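336aa long hypothetical dTDP-glucose 4,6-dehydratase (Pyrococcus horikoshii, PDB 2HUN) binds NAD in a Rossmann-fold domain and probably acts as a dTDP-glucose 4,6-dehydratase. Local coordinates at residues 14-23 with 220-228; 27-38 with 55-63. All blocks are in the same frame, centred on the assembly; numbering follows the deposited sequence.

Contact 1: 14-23 with 220-228. With NAD (nicotinamide-adenine-dinucleotide), chain C.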
loop_
_atom_site.group_PDB
_atom_site.type_symbol
_atom_site.label_atom_id
_atom_site.label_comp_id
_atom_site.label_asym_id
_atom_site.label_seq_id
_atom_site.Cartn_x
_atom_site.Cartn_y
_atom_site.Cartn_z
ATOM N N PHE A 14 -6.880 -22.919 -0.872
ATOM C CA PHE A 14 -8.277 -22.997 -1.303
ATOM C C PHE A 14 -8.525 -22.560 -2.745
ATOM O O PHE A 14 -8.880 -23.373 -3.604
ATOM C CB PHE A 14 -9.135 -22.174 -0.329
ATOM C CG PHE A 14 -10.560 -21.941 -0.780
ATOM C CD1 PHE A 14 -11.272 -22.916 -1.461
ATOM C CD2 PHE A 14 -11.208 -20.751 -0.461
ATOM C CE1 PHE A 14 -12.613 -22.714 -1.820
ATOM C CE2 PHE A 14 -12.548 -20.541 -0.814
ATOM C CZ PHE A 14 -13.249 -21.529 -1.495
ATOM N N ILE A 15 -8.337 -21.276 -3.018
ATOM C CA ILE A 15 -8.575 -20.750 -4.359
ATOM C C ILE A 15 -7.519 -21.210 -5.357
ATOM O O ILE A 15 -7.835 -21.494 -6.513
ATOM C CB ILE A 15 -8.631 -19.204 -4.337
ATOM C CG1 ILE A 15 -9.728 -18.751 -3.368
ATOM C CG2 ILE A 15 -8.910 -18.664 -5.741
ATOM C CD1 ILE A 15 -9.784 -17.248 -3.142
ATOM N N GLY A 16 -6.267 -21.291 -4.910
ATOM C CA GLY A 16 -5.196 -21.727 -5.792
ATOM C C GLY A 16 -5.460 -23.109 -6.369
ATOM O O GLY A 16 -5.314 -23.322 -7.573
ATOM N N SER A 17 -5.851 -24.052 -5.513
ATOM C CA SER A 17 -6.141 -25.415 -5.955
ATOM C C SER A 17 -7.295 -25.434 -6.937
ATOM O O SER A 17 -7.233 -26.112 -7.959
ATOM C CB SER A 17 -6.477 -26.310 -4.760
ATOM O OG SER A 17 -5.311 -26.582 -4.010
ATOM N N ASN A 18 -8.362 -24.710 -6.622
ATOM C CA ASN A 18 -9.500 -24.652 -7.527
ATOM C C ASN A 18 -9.062 -24.089 -8.886
ATOM O O ASN A 18 -9.494 -24.569 -9.931
ATOM C CB ASN A 18 -10.599 -23.770 -6.926
ATOM C CG ASN A 18 -11.527 -24.544 -6.007
ATOM O OD1 ASN A 18 -12.340 -25.340 -6.464
ATOM N ND2 ASN A 18 -11.403 -24.316 -4.708
ATOM N N PHE A 19 -8.200 -23.074 -8.861
ATOM C CA PHE A 19 -7.711 -22.457 -10.090
ATOM C C PHE A 19 -6.932 -23.471 -10.924
ATOM O O PHE A 19 -7.215 -23.666 -12.108
ATOM C CB PHE A 19 -6.803 -21.264 -9.766
ATOM C CG PHE A 19 -6.294 -20.536 -10.987
ATOM C CD1 PHE A 19 -7.139 -19.713 -11.733
ATOM C CD2 PHE A 19 -4.977 -20.693 -11.404
ATOM C CE1 PHE A 19 -6.679 -19.062 -12.870
ATOM C CE2 PHE A 19 -4.504 -20.045 -12.543
ATOM C CZ PHE A 19 -5.359 -19.227 -13.278
ATOM N N ILE A 20 -5.950 -24.115 -10.298
ATOM C CA ILE A 20 -5.129 -25.104 -10.983
ATOM C C ILE A 20 -5.943 -26.238 -11.618
ATOM O O ILE A 20 -5.722 -26.582 -12.775
ATOM C CB ILE A 20 -4.071 -25.699 -10.025
ATOM C CG1 ILE A 20 -3.072 -24.602 -9.641
ATOM C CG2 ILE A 20 -3.378 -26.897 -10.683
ATOM C CD1 ILE A 20 -2.001 -25.018 -8.635
ATOM N N ARG A 21 -6.884 -26.814 -10.875
ATOM C CA ARG A 21 -7.704 -27.897 -11.421
ATOM C C ARG A 21 -8.489 -27.387 -12.636
ATOM O O ARG A 21 -8.546 -28.039 -13.685
ATOM C CB ARG A 21 -8.675 -28.420 -10.354
ATOM C CG ARG A 21 -9.398 -29.711 -10.746
ATOM C CD ARG A 21 -10.167 -30.297 -9.562
ATOM N NE ARG A 21 -9.306 -30.557 -8.406
ATOM C CZ ARG A 21 -8.601 -31.674 -8.225
ATOM N NH1 ARG A 21 -8.646 -32.652 -9.122
ATOM N NH2 ARG A 21 -7.844 -31.815 -7.142
ATOM N N TYR A 22 -9.092 -26.213 -12.483
ATOM C CA TYR A 22 -9.864 -25.599 -13.559
ATOM C C TYR A 22 -8.982 -25.364 -14.793
ATOM O O TYR A 22 -9.315 -25.772 -15.905
ATOM C CB TYR A 22 -10.435 -24.263 -13.078
ATOM C CG TYR A 22 -11.166 -23.483 -14.140
ATOM C CD1 TYR A 22 -12.523 -23.691 -14.372
ATOM C CD2 TYR A 22 -10.498 -22.525 -14.912
ATOM C CE1 TYR A 22 -13.206 -22.958 -15.351
ATOM C CE2 TYR A 22 -11.168 -21.792 -15.889
ATOM C CZ TYR A 22 -12.519 -22.014 -16.101
ATOM O OH TYR A 22 -13.187 -21.295 -17.064
ATOM N N ILE A 23 -7.855 -24.695 -14.588
ATOM C CA ILE A 23 -6.939 -24.395 -15.680
ATOM C C ILE A 23 -6.470 -25.621 -16.463
ATOM O O ILE A 23 -6.528 -25.632 -17.693
ATOM C CB ILE A 23 -5.712 -23.608 -15.156
ATOM C CG1 ILE A 23 -6.057 -22.117 -15.092
ATOM C CG2 ILE A 23 -4.489 -23.872 -16.021
ATOM C CD1 ILE A 23 -6.687 -21.565 -16.372
ATOM N N VAL A 220 -16.296 -19.942 -5.783
ATOM C CA VAL A 220 -14.891 -19.989 -6.176
ATOM C C VAL A 220 -14.641 -20.206 -7.668
ATOM O O VAL A 220 -13.763 -19.562 -8.244
ATOM C CB VAL A 220 -14.108 -21.056 -5.356
ATOM C CG1 VAL A 220 -14.564 -22.470 -5.733
ATOM C CG2 VAL A 220 -12.611 -20.882 -5.582
ATOM N N GLU A 221 -15.401 -21.088 -8.312
ATOM C CA GLU A 221 -15.177 -21.307 -9.741
ATOM C C GLU A 221 -15.404 -20.012 -10.538
ATOM O O GLU A 221 -14.722 -19.768 -11.542
ATOM C CB GLU A 221 -16.084 -22.416 -10.289
ATOM C CG GLU A 221 -15.666 -22.902 -11.678
ATOM C CD GLU A 221 -16.686 -23.831 -12.312
ATOM O OE1 GLU A 221 -17.087 -24.813 -11.655
ATOM O OE2 GLU A 221 -17.089 -23.583 -13.468
ATOM N N ASP A 222 -16.357 -19.190 -10.093
ATOM C CA ASP A 222 -16.637 -17.923 -10.764
ATOM C C ASP A 222 -15.466 -16.962 -10.572
ATOM O O ASP A 222 -15.150 -16.174 -11.462
ATOM C CB ASP A 222 -17.920 -17.283 -10.223
ATOM C CG ASP A 222 -19.152 -17.710 -10.992
ATOM O OD1 ASP A 222 -19.044 -17.928 -12.218
ATOM O OD2 ASP A 222 -20.233 -17.811 -10.375
ATOM N N HIS A 223 -14.838 -17.014 -9.401
ATOM C CA HIS A 223 -13.681 -16.171 -9.136
ATOM C C HIS A 223 -12.602 -16.654 -10.108
ATOM O O HIS A 223 -11.958 -15.858 -10.793
ATOM C CB HIS A 223 -13.200 -16.342 -7.688
ATOM C CG HIS A 223 -11.975 -15.540 -7.349
ATOM N ND1 HIS A 223 -11.118 -15.888 -6.323
ATOM C CD2 HIS A 223 -11.471 -14.403 -7.889
ATOM C CE1 HIS A 223 -10.139 -15.002 -6.250
ATOM N NE2 HIS A 223 -10.330 -14.091 -7.189
ATOM N N VAL A 224 -12.432 -17.970 -10.173
ATOM C CA VAL A 224 -11.448 -18.600 -11.051
ATOM C C VAL A 224 -11.641 -18.176 -12.505
ATOM O O VAL A 224 -10.675 -17.850 -13.194
ATOM C CB VAL A 224 -11.529 -20.148 -10.942
ATOM C CG1 VAL A 224 -10.864 -20.796 -12.140
ATOM C CG2 VAL A 224 -10.833 -20.613 -9.663
ATOM N N ARG A 225 -12.890 -18.176 -12.964
ATOM C CA ARG A 225 -13.193 -17.785 -14.336
ATOM C C ARG A 225 -12.805 -16.331 -14.571
ATOM O O ARG A 225 -12.294 -15.980 -15.646
ATOM C CB ARG A 225 -14.682 -18.004 -14.635
ATOM C CG ARG A 225 -15.052 -19.482 -14.809
ATOM C CD ARG A 225 -16.563 -19.709 -14.831
ATOM N NE ARG A 225 -16.908 -21.129 -14.942
ATOM C CZ ARG A 225 -16.848 -21.838 -16.069
ATOM N NH1 ARG A 225 -16.458 -21.265 -17.202
ATOM N NH2 ARG A 225 -17.163 -23.129 -16.063
ATOM N N ALA A 226 -13.041 -15.490 -13.564
ATOM C CA ALA A 226 -12.689 -14.079 -13.651
ATOM C C ALA A 226 -11.169 -13.926 -13.757
ATOM O O ALA A 226 -10.680 -13.169 -14.589
ATOM C CB ALA A 226 -13.207 -13.327 -12.423
ATOM N N ILE A 227 -10.424 -14.634 -12.912
ATOM C CA ILE A 227 -8.966 -14.557 -12.953
ATOM C C ILE A 227 -8.462 -14.961 -14.341
ATOM O O ILE A 227 -7.588 -14.302 -14.913
ATOM C CB ILE A 227 -8.320 -15.478 -11.883
ATOM C CG1 ILE A 227 -8.671 -14.970 -10.479
ATOM C CG2 ILE A 227 -6.801 -15.531 -12.083
ATOM C CD1 ILE A 227 -8.081 -15.785 -9.327
ATOM N N GLU A 228 -9.018 -16.042 -14.878
ATOM C CA GLU A 228 -8.632 -16.521 -16.202
ATOM C C GLU A 228 -8.833 -15.411 -17.223
ATOM O O GLU A 228 -7.950 -15.125 -18.036
ATOM C CB GLU A 228 -9.476 -17.738 -16.604
ATOM C CG GLU A 228 -9.309 -18.153 -18.072
ATOM C CD GLU A 228 -10.145 -19.367 -18.464
ATOM O OE1 GLU A 228 -11.342 -19.421 -18.107
ATOM O OE2 GLU A 228 -9.607 -20.263 -19.147
HETATM P PA NAD C . -5.320 -20.031 1.788
HETATM O O1A NAD C . -4.932 -19.594 3.138
HETATM O O2A NAD C . -6.262 -21.174 1.628
HETATM O O5B NAD C . -3.972 -20.420 1.012
HETATM C C5B NAD C . -2.849 -19.535 0.880
HETATM C C4B NAD C . -1.779 -20.393 0.192
HETATM O O4B NAD C . -0.595 -19.611 -0.058
HETATM C C3B NAD C . -1.350 -21.586 1.093
HETATM O O3B NAD C . -1.293 -22.799 0.323
HETATM C C2B NAD C . -0.003 -21.115 1.673
HETATM O O2B NAD C . 0.912 -22.137 2.068
HETATM C C1B NAD C . 0.535 -20.230 0.548
HETATM N N9A NAD C . 1.469 -19.176 1.002
HETATM C C8A NAD C . 1.279 -18.242 1.952
HETATM N N7A NAD C . 2.370 -17.485 2.050
HETATM C C5A NAD C . 3.266 -17.920 1.170
HETATM C C6A NAD C . 4.588 -17.537 0.809
HETATM N N6A NAD C . 5.237 -16.533 1.383
HETATM N N1A NAD C . 5.220 -18.284 -0.213
HETATM C C2A NAD C . 4.555 -19.355 -0.828
HETATM N N3A NAD C . 3.311 -19.716 -0.486
HETATM C C4A NAD C . 2.689 -19.007 0.491
HETATM O O3 NAD C . -6.098 -18.779 1.194
HETATM P PN NAD C . -6.876 -18.440 -0.143
HETATM O O1N NAD C . -8.235 -18.102 0.370
HETATM O O2N NAD C . -6.836 -19.556 -1.110
HETATM O O5D NAD C . -6.233 -17.048 -0.653
HETATM C C5D NAD C . -5.650 -16.859 -1.945
HETATM C C4D NAD C . -5.553 -15.338 -2.233
HETATM O O4D NAD C . -6.858 -14.779 -2.462
HETATM C C3D NAD C . -4.899 -14.560 -1.085
HETATM O O3D NAD C . -3.970 -13.601 -1.653
HETATM C C2D NAD C . -6.103 -13.864 -0.390
HETATM O O2D NAD C . -5.679 -12.637 0.212
HETATM C C1D NAD C . -7.065 -13.681 -1.553
HETATM N N1N NAD C . -8.494 -13.632 -1.182
HETATM C C2N NAD C . -9.193 -14.770 -0.657
HETATM C C3N NAD C . -10.557 -14.642 -0.341
HETATM C C7N NAD C . -11.376 -15.829 0.218
HETATM O O7N NAD C . -12.605 -15.712 0.310
HETATM N N7N NAD C . -10.753 -16.947 0.568
HETATM C C4N NAD C . -11.223 -13.405 -0.537
HETATM C C5N NAD C . -10.518 -12.297 -1.052
HETATM C C6N NAD C . -9.156 -12.396 -1.380
#
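Tyr-22 lies as a knob among Glu-221, Val-224, Arg-225 and Glu-228 where helices 14-26 and 220-233 pack. The two short segments cross at -65°, their axes 9.4 Å apart at closest approach. Packing is tight in the core of Tyr-22, Val-224 and Phe-19. One face of the tyrosine ring rests on Val-224, whose CG1 comes within 3.3 Å of Tyr-22 CD2, while CG2 of the same valine, 3.7 Å from Phe-19 CA, wedges against the backbone of helix 14-26. Chi1 of Phe-19 (-178°) swings the ring away from the backbone N, and its CE1 reaches Ile-227 CG2 at 3.6 Å. Toward the cofactor, Ile-15 CG2 lies 3.6 Å from ND1 of His-223, a nitrogen hydrogen-bonded to Asn-181. The more open side holds the partly exposed Glu-221, Arg-225 and Glu-228, where the tyrosine's hydroxyl ends. Tyr-22 OH donates to Glu-228 OE1 (2.8 Å) on the syn side but tilted out of the carboxylate plane; Glu-228 OE2 is bonded to His-27. Tyr-22 CE1 sits over the centre of one face of the Arg-225 guanidinium, which grips Glu-221 OE2 through NE and NH2, an oxygen Tyr-298 also reaches. The chemistry implies a division of labour: Phe-14 N and Ile-15 N, at the N-terminal start of helix 14-26, each hold a different phosphate of NAD, apolar side chains fill the middle, and a tyrosine-glutamate bond and a separate arginine-glutamate salt bridge lie at the Glu-228 end.

Contact 2: 27-38 with 55-63; sequences HPDWEVINIDKL and RYTFVKGDV. With NAD (nicotinamide-adenine-dinucleotide), chain C.
Gly-61 N reaches Asp-36 O at 3.1 Å from well above the carbonyl plane, 59° out of it, so the last rung between these parallel strands departs from the regular ladder before it. Just here Asp-36 and Asp-62, at and just beyond the strand ends, hold the ribose and the adenine of NAD, while the chain of Lys-37 runs along the adenine. Each carboxylate oxygen of Asp-36 takes a ribose hydroxyl: NAD O2B lies 2.6 Å from Asp-36 OD1, and O3B bonds to OD2. The anti lone pair of OD1 also receives Leu-38 N at 2.8 Å, an Asx turn that fixes the carboxylate's rotation, and Met-12 N supports OD2. With an alanine in place of Asp-36, both ribose hydroxyls would probably lose their acceptors and the turn at Leu-38 would be set free. Asp-62 OD1 accepts from adenine N6A (2.9 Å) and is shared with Ala-64 N, while Val-63 N donates to N1A. Lys-37, extended beyond CG, ends in a salt bridge with Glu-85.

Behind this site, the axes of strands 31-36 and 56-60 approach to 4.6 Å at an angle of 18°. Asn-34 N donates to Thr-57 O, and Asn-34 O accepts from Val-59 N almost straight (177°). On the face of Ile-33 and Val-59 the two side chains lie side by side, CG2 to CG2 at 3.8 Å. The face of Val-32, Asn-34 and Phe-58 turns toward helix 14-26 at Val-32 and Asn-34; farther along, Phe-58 CZ meets Leu-38 CD2 at 3.9 Å. At the start, Arg-55 NH1 makes a weak bond to Pro-28 O and a further one to Leu-24 O. An acidic residue ending the second strand and holding the adenosine ribose is the classic signature of an NAD-binding Rossmann fold.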
loop_
_atom_site.group_PDB
_atom_site.type_symbol
_atom_site.label_atom_id
_atom_site.label_comp_id
_atom_site.label_asym_id
_atom_site.label_seq_id
_atom_site.Cartn_x
_atom_site.Cartn_y
_atom_site.Cartn_z
ATOM N N HIS A 27 -7.614 -26.230 -20.347
ATOM C CA HIS A 27 -6.547 -26.024 -21.318
ATOM C C HIS A 27 -5.607 -27.224 -21.409
ATOM O O HIS A 27 -4.599 -27.285 -20.712
ATOM C CB HIS A 27 -5.761 -24.768 -20.943
ATOM C CG HIS A 27 -6.593 -23.522 -20.912
ATOM N ND1 HIS A 27 -7.088 -22.929 -22.054
ATOM C CD2 HIS A 27 -7.029 -22.768 -19.877
ATOM C CE1 HIS A 27 -7.793 -21.862 -21.723
ATOM N NE2 HIS A 27 -7.773 -21.743 -20.408
ATOM N N PRO A 28 -5.921 -28.185 -22.297
ATOM C CA PRO A 28 -5.143 -29.411 -22.522
ATOM C C PRO A 28 -3.638 -29.220 -22.701
ATOM O O PRO A 28 -2.850 -30.053 -22.262
ATOM C CB PRO A 28 -5.772 -29.996 -23.783
ATOM C CG PRO A 28 -7.162 -29.471 -23.777
ATOM C CD PRO A 28 -7.027 -28.076 -23.264
ATOM N N ASP A 29 -3.241 -28.127 -23.346
ATOM C CA ASP A 29 -1.825 -27.875 -23.604
ATOM C C ASP A 29 -1.101 -26.931 -22.657
ATOM O O ASP A 29 0.088 -26.657 -22.837
ATOM C CB ASP A 29 -1.640 -27.380 -25.040
ATOM C CG ASP A 29 -1.841 -28.482 -26.060
ATOM O OD1 ASP A 29 -1.178 -29.533 -25.932
ATOM O OD2 ASP A 29 -2.655 -28.305 -26.986
ATOM N N TRP A 30 -1.803 -26.435 -21.648
ATOM C CA TRP A 30 -1.181 -25.535 -20.688
ATOM C C TRP A 30 -0.425 -26.336 -19.637
ATOM O O TRP A 30 -0.685 -27.522 -19.440
ATOM C CB TRP A 30 -2.242 -24.672 -20.007
ATOM C CG TRP A 30 -2.769 -23.552 -20.850
ATOM C CD1 TRP A 30 -2.947 -23.548 -22.207
ATOM C CD2 TRP A 30 -3.279 -22.300 -20.376
ATOM N NE1 TRP A 30 -3.539 -22.373 -22.605
ATOM C CE2 TRP A 30 -3.754 -21.589 -21.502
ATOM C CE3 TRP A 30 -3.382 -21.712 -19.109
ATOM C CZ2 TRP A 30 -4.328 -20.315 -21.397
ATOM C CZ3 TRP A 30 -3.954 -20.444 -19.005
ATOM C CH2 TRP A 30 -4.420 -19.761 -20.146
ATOM N N GLU A 31 0.515 -25.681 -18.968
ATOM C CA GLU A 31 1.305 -26.319 -17.926
ATOM C C GLU A 31 1.316 -25.453 -16.673
ATOM O O GLU A 31 1.274 -24.224 -16.752
ATOM C CB GLU A 31 2.739 -26.540 -18.400
ATOM C CG GLU A 31 2.884 -27.573 -19.498
ATOM C CD GLU A 31 4.320 -27.711 -19.959
ATOM O OE1 GLU A 31 5.197 -27.948 -19.104
ATOM O OE2 GLU A 31 4.574 -27.577 -21.175
ATOM N N VAL A 32 1.386 -26.096 -15.517
ATOM C CA VAL A 32 1.392 -25.375 -14.262
ATOM C C VAL A 32 2.511 -25.775 -13.309
ATOM O O VAL A 32 2.795 -26.955 -13.110
ATOM C CB VAL A 32 0.057 -25.566 -13.520
ATOM C CG1 VAL A 32 0.179 -25.047 -12.093
ATOM C CG2 VAL A 32 -1.063 -24.843 -14.264
ATOM N N ILE A 33 3.153 -24.769 -12.736
ATOM C CA ILE A 33 4.180 -24.983 -11.741
ATOM C C ILE A 33 3.584 -24.300 -10.528
ATOM O O ILE A 33 3.326 -23.097 -10.559
ATOM C CB ILE A 33 5.500 -24.284 -12.073
ATOM C CG1 ILE A 33 6.143 -24.919 -13.304
ATOM C CG2 ILE A 33 6.425 -24.367 -10.870
ATOM C CD1 ILE A 33 7.392 -24.195 -13.770
ATOM N N ASN A 34 3.349 -25.069 -9.475
ATOM C CA ASN A 34 2.769 -24.547 -8.251
ATOM C C ASN A 34 3.827 -24.374 -7.174
ATOM O O ASN A 34 4.445 -25.342 -6.739
ATOM C CB ASN A 34 1.650 -25.498 -7.775
ATOM C CG ASN A 34 1.200 -25.223 -6.352
ATOM O OD1 ASN A 34 1.396 -24.134 -5.825
ATOM N ND2 ASN A 34 0.567 -26.216 -5.729
ATOM N N ILE A 35 4.053 -23.132 -6.759
ATOM C CA ILE A 35 5.022 -22.871 -5.710
ATOM C C ILE A 35 4.210 -22.521 -4.474
ATOM O O ILE A 35 3.408 -21.591 -4.479
ATOM C CB ILE A 35 5.997 -21.721 -6.084
ATOM C CG1 ILE A 35 6.960 -21.467 -4.925
ATOM C CG2 ILE A 35 5.226 -20.458 -6.449
ATOM C CD1 ILE A 35 8.059 -20.470 -5.237
ATOM N N ASP A 36 4.393 -23.316 -3.429
ATOM C CA ASP A 36 3.673 -23.126 -2.190
ATOM C C ASP A 36 4.620 -23.549 -1.102
ATOM O O ASP A 36 5.343 -24.528 -1.210
ATOM C CB ASP A 36 2.410 -23.989 -2.159
ATOM C CG ASP A 36 1.383 -23.497 -1.146
ATOM O OD1 ASP A 36 1.644 -23.569 0.069
ATOM O OD2 ASP A 36 0.305 -23.033 -1.576
ATOM N N LYS A 37 4.576 -22.783 -0.038
ATOM C CA LYS A 37 5.423 -22.958 1.097
ATOM C C LYS A 37 4.885 -24.016 2.084
ATOM O O LYS A 37 5.589 -24.469 2.994
ATOM C CB LYS A 37 5.546 -21.565 1.705
ATOM C CG LYS A 37 4.325 -21.027 2.465
ATOM C CD LYS A 37 4.665 -19.718 3.232
ATOM C CE LYS A 37 3.643 -19.417 4.338
ATOM N NZ LYS A 37 3.890 -18.134 5.067
ATOM N N LEU A 38 3.635 -24.412 1.859
ATOM C CA LEU A 38 2.933 -25.393 2.686
ATOM C C LEU A 38 2.773 -24.903 4.116
ATOM O O LEU A 38 3.123 -25.598 5.071
ATOM C CB LEU A 38 3.654 -26.746 2.670
ATOM C CG LEU A 38 3.754 -27.462 1.314
ATOM C CD1 LEU A 38 4.290 -28.879 1.524
ATOM C CD2 LEU A 38 2.377 -27.510 0.639
ATOM N N ARG A 55 1.684 -32.293 -16.904
ATOM C CA ARG A 55 1.596 -30.849 -17.093
ATOM C C ARG A 55 1.690 -30.075 -15.780
ATOM O O ARG A 55 1.733 -28.843 -15.784
ATOM C CB ARG A 55 0.284 -30.495 -17.790
ATOM C CG ARG A 55 0.110 -31.107 -19.164
ATOM C CD ARG A 55 -1.286 -30.821 -19.666
ATOM N NE ARG A 55 -2.278 -31.363 -18.744
ATOM C CZ ARG A 55 -3.557 -31.010 -18.723
ATOM N NH1 ARG A 55 -4.012 -30.107 -19.578
ATOM N NH2 ARG A 55 -4.383 -31.563 -17.847
ATOM N N TYR A 56 1.731 -30.797 -14.663
ATOM C CA TYR A 56 1.799 -30.175 -13.342
ATOM C C TYR A 56 3.129 -30.438 -12.628
ATOM O O TYR A 56 3.662 -31.538 -12.675
ATOM C CB TYR A 56 0.634 -30.682 -12.477
ATOM C CG TYR A 56 0.657 -30.196 -11.042
ATOM C CD1 TYR A 56 0.088 -28.975 -10.683
ATOM C CD2 TYR A 56 1.266 -30.955 -10.044
ATOM C CE1 TYR A 56 0.123 -28.526 -9.361
ATOM C CE2 TYR A 56 1.311 -30.516 -8.726
ATOM C CZ TYR A 56 0.739 -29.303 -8.391
ATOM O OH TYR A 56 0.783 -28.880 -7.083
ATOM N N THR A 57 3.661 -29.412 -11.974
ATOM C CA THR A 57 4.914 -29.534 -11.234
ATOM C C THR A 57 4.767 -28.751 -9.941
ATOM O O THR A 57 4.363 -27.587 -9.966
ATOM C CB THR A 57 6.106 -28.923 -11.997
ATOM O OG1 THR A 57 6.127 -29.413 -13.338
ATOM C CG2 THR A 57 7.413 -29.293 -11.315
ATOM N N PHE A 58 5.084 -29.383 -8.817
ATOM C CA PHE A 58 4.998 -28.707 -7.531
ATOM C C PHE A 58 6.373 -28.336 -7.005
ATOM O O PHE A 58 7.292 -29.160 -6.976
ATOM C CB PHE A 58 4.292 -29.572 -6.487
ATOM C CG PHE A 58 4.411 -29.033 -5.087
ATOM C CD1 PHE A 58 4.013 -27.733 -4.789
ATOM C CD2 PHE A 58 4.949 -29.815 -4.070
ATOM C CE1 PHE A 58 4.152 -27.219 -3.503
ATOM C CE2 PHE A 58 5.092 -29.311 -2.777
ATOM C CZ PHE A 58 4.694 -28.011 -2.494
ATOM N N VAL A 59 6.504 -27.082 -6.590
ATOM C CA VAL A 59 7.751 -26.586 -6.041
ATOM C C VAL A 59 7.497 -26.017 -4.656
ATOM O O VAL A 59 6.795 -25.012 -4.496
ATOM C CB VAL A 59 8.372 -25.479 -6.928
ATOM C CG1 VAL A 59 9.640 -24.940 -6.270
ATOM C CG2 VAL A 59 8.693 -26.037 -8.314
ATOM N N LYS A 60 8.065 -26.677 -3.652
ATOM C CA LYS A 60 7.923 -26.236 -2.276
ATOM C C LYS A 60 8.909 -25.107 -2.026
ATOM O O LYS A 60 10.120 -25.278 -2.193
ATOM C CB LYS A 60 8.198 -27.398 -1.324
ATOM C CG LYS A 60 8.249 -27.016 0.143
ATOM C CD LYS A 60 7.552 -28.067 0.986
ATOM C CE LYS A 60 7.856 -27.901 2.459
ATOM N NZ LYS A 60 9.184 -28.477 2.789
ATOM N N GLY A 61 8.384 -23.950 -1.633
ATOM C CA GLY A 61 9.234 -22.802 -1.380
ATOM C C GLY A 61 8.447 -21.539 -1.095
ATOM O O GLY A 61 7.227 -21.495 -1.277
ATOM N N ASP A 62 9.164 -20.508 -0.662
ATOM C CA ASP A 62 8.591 -19.210 -0.312
ATOM C C ASP A 62 8.782 -18.217 -1.462
ATOM O O ASP A 62 9.894 -18.061 -1.958
ATOM C CB ASP A 62 9.305 -18.694 0.943
ATOM C CG ASP A 62 8.712 -17.413 1.479
ATOM O OD1 ASP A 62 8.007 -16.705 0.733
ATOM O OD2 ASP A 62 8.974 -17.105 2.656
ATOM N N VAL A 63 7.711 -17.546 -1.883
ATOM C CA VAL A 63 7.821 -16.573 -2.968
ATOM C C VAL A 63 8.828 -15.482 -2.610
ATOM O O VAL A 63 9.302 -14.747 -3.476
ATOM C CB VAL A 63 6.460 -15.893 -3.287
ATOM C CG1 VAL A 63 5.523 -16.885 -3.936
ATOM C CG2 VAL A 63 5.843 -15.327 -2.016
HETATM P PA NAD C . -5.320 -20.031 1.788
HETATM O O1A NAD C . -4.932 -19.594 3.138
HETATM O O2A NAD C . -6.262 -21.174 1.628
HETATM O O5B NAD C . -3.972 -20.420 1.012
HETATM C C5B NAD C . -2.849 -19.535 0.880
HETATM C C4B NAD C . -1.779 -20.393 0.192
HETATM O O4B NAD C . -0.595 -19.611 -0.058
HETATM C C3B NAD C . -1.350 -21.586 1.093
HETATM O O3B NAD C . -1.293 -22.799 0.323
HETATM C C2B NAD C . -0.003 -21.115 1.673
HETATM O O2B NAD C . 0.912 -22.137 2.068
HETATM C C1B NAD C . 0.535 -20.230 0.548
HETATM N N9A NAD C . 1.469 -19.176 1.002
HETATM C C8A NAD C . 1.279 -18.242 1.952
HETATM N N7A NAD C . 2.370 -17.485 2.050
HETATM C C5A NAD C . 3.266 -17.920 1.170
HETATM C C6A NAD C . 4.588 -17.537 0.809
HETATM N N6A NAD C . 5.237 -16.533 1.383
HETATM N N1A NAD C . 5.220 -18.284 -0.213
HETATM C C2A NAD C . 4.555 -19.355 -0.828
HETATM N N3A NAD C . 3.311 -19.716 -0.486
HETATM C C4A NAD C . 2.689 -19.007 0.491
HETATM O O3 NAD C . -6.098 -18.779 1.194
HETATM P PN NAD C . -6.876 -18.440 -0.143
HETATM O O1N NAD C . -8.235 -18.102 0.370
HETATM O O2N NAD C . -6.836 -19.556 -1.110
HETATM O O5D NAD C . -6.233 -17.048 -0.653
HETATM C C5D NAD C . -5.650 -16.859 -1.945
HETATM C C4D NAD C . -5.553 -15.338 -2.233
HETATM O O4D NAD C . -6.858 -14.779 -2.462
HETATM C C3D NAD C . -4.899 -14.560 -1.085
HETATM O O3D NAD C . -3.970 -13.601 -1.653
HETATM C C2D NAD C . -6.103 -13.864 -0.390
HETATM O O2D NAD C . -5.679 -12.637 0.212
HETATM C C1D NAD C . -7.065 -13.681 -1.553
HETATM N N1N NAD C . -8.494 -13.632 -1.182
HETATM C C2N NAD C . -9.193 -14.770 -0.657
HETATM C C3N NAD C . -10.557 -14.642 -0.341
HETATM C C7N NAD C . -11.376 -15.829 0.218
HETATM O O7N NAD C . -12.605 -15.712 0.310
HETATM N N7N NAD C . -10.753 -16.947 0.568
HETATM C C4N NAD C . -11.223 -13.405 -0.537
HETATM C C5N NAD C . -10.518 -12.297 -1.052
HETATM C C6N NAD C . -9.156 -12.396 -1.380
HETATM O O HOH W 1 4.727 -28.135 -14.913
#

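How the contacts relate
From the N terminus, strand 5-9 leads into helix 14-26, the first half of contact 1, and the chain then turns at residues 27-30 into strand 31-36. Contact 2 closes a short loop when strand 56-60 pairs with that strand; 16 residues separate its segments. Contact 1 closes only at helix 220-233, after 196 intervening residues, so both segments of contact 2 fall within that longer loop and the two closures do not cross. Their centres are 14 Å apart. Ile-20 and Ile-23 pack on strand 31-36. Contacts 1 and 2 together tie the early nucleotide-binding strands to a late helix, meeting NAD at pyrophosphate and adenosine respectively.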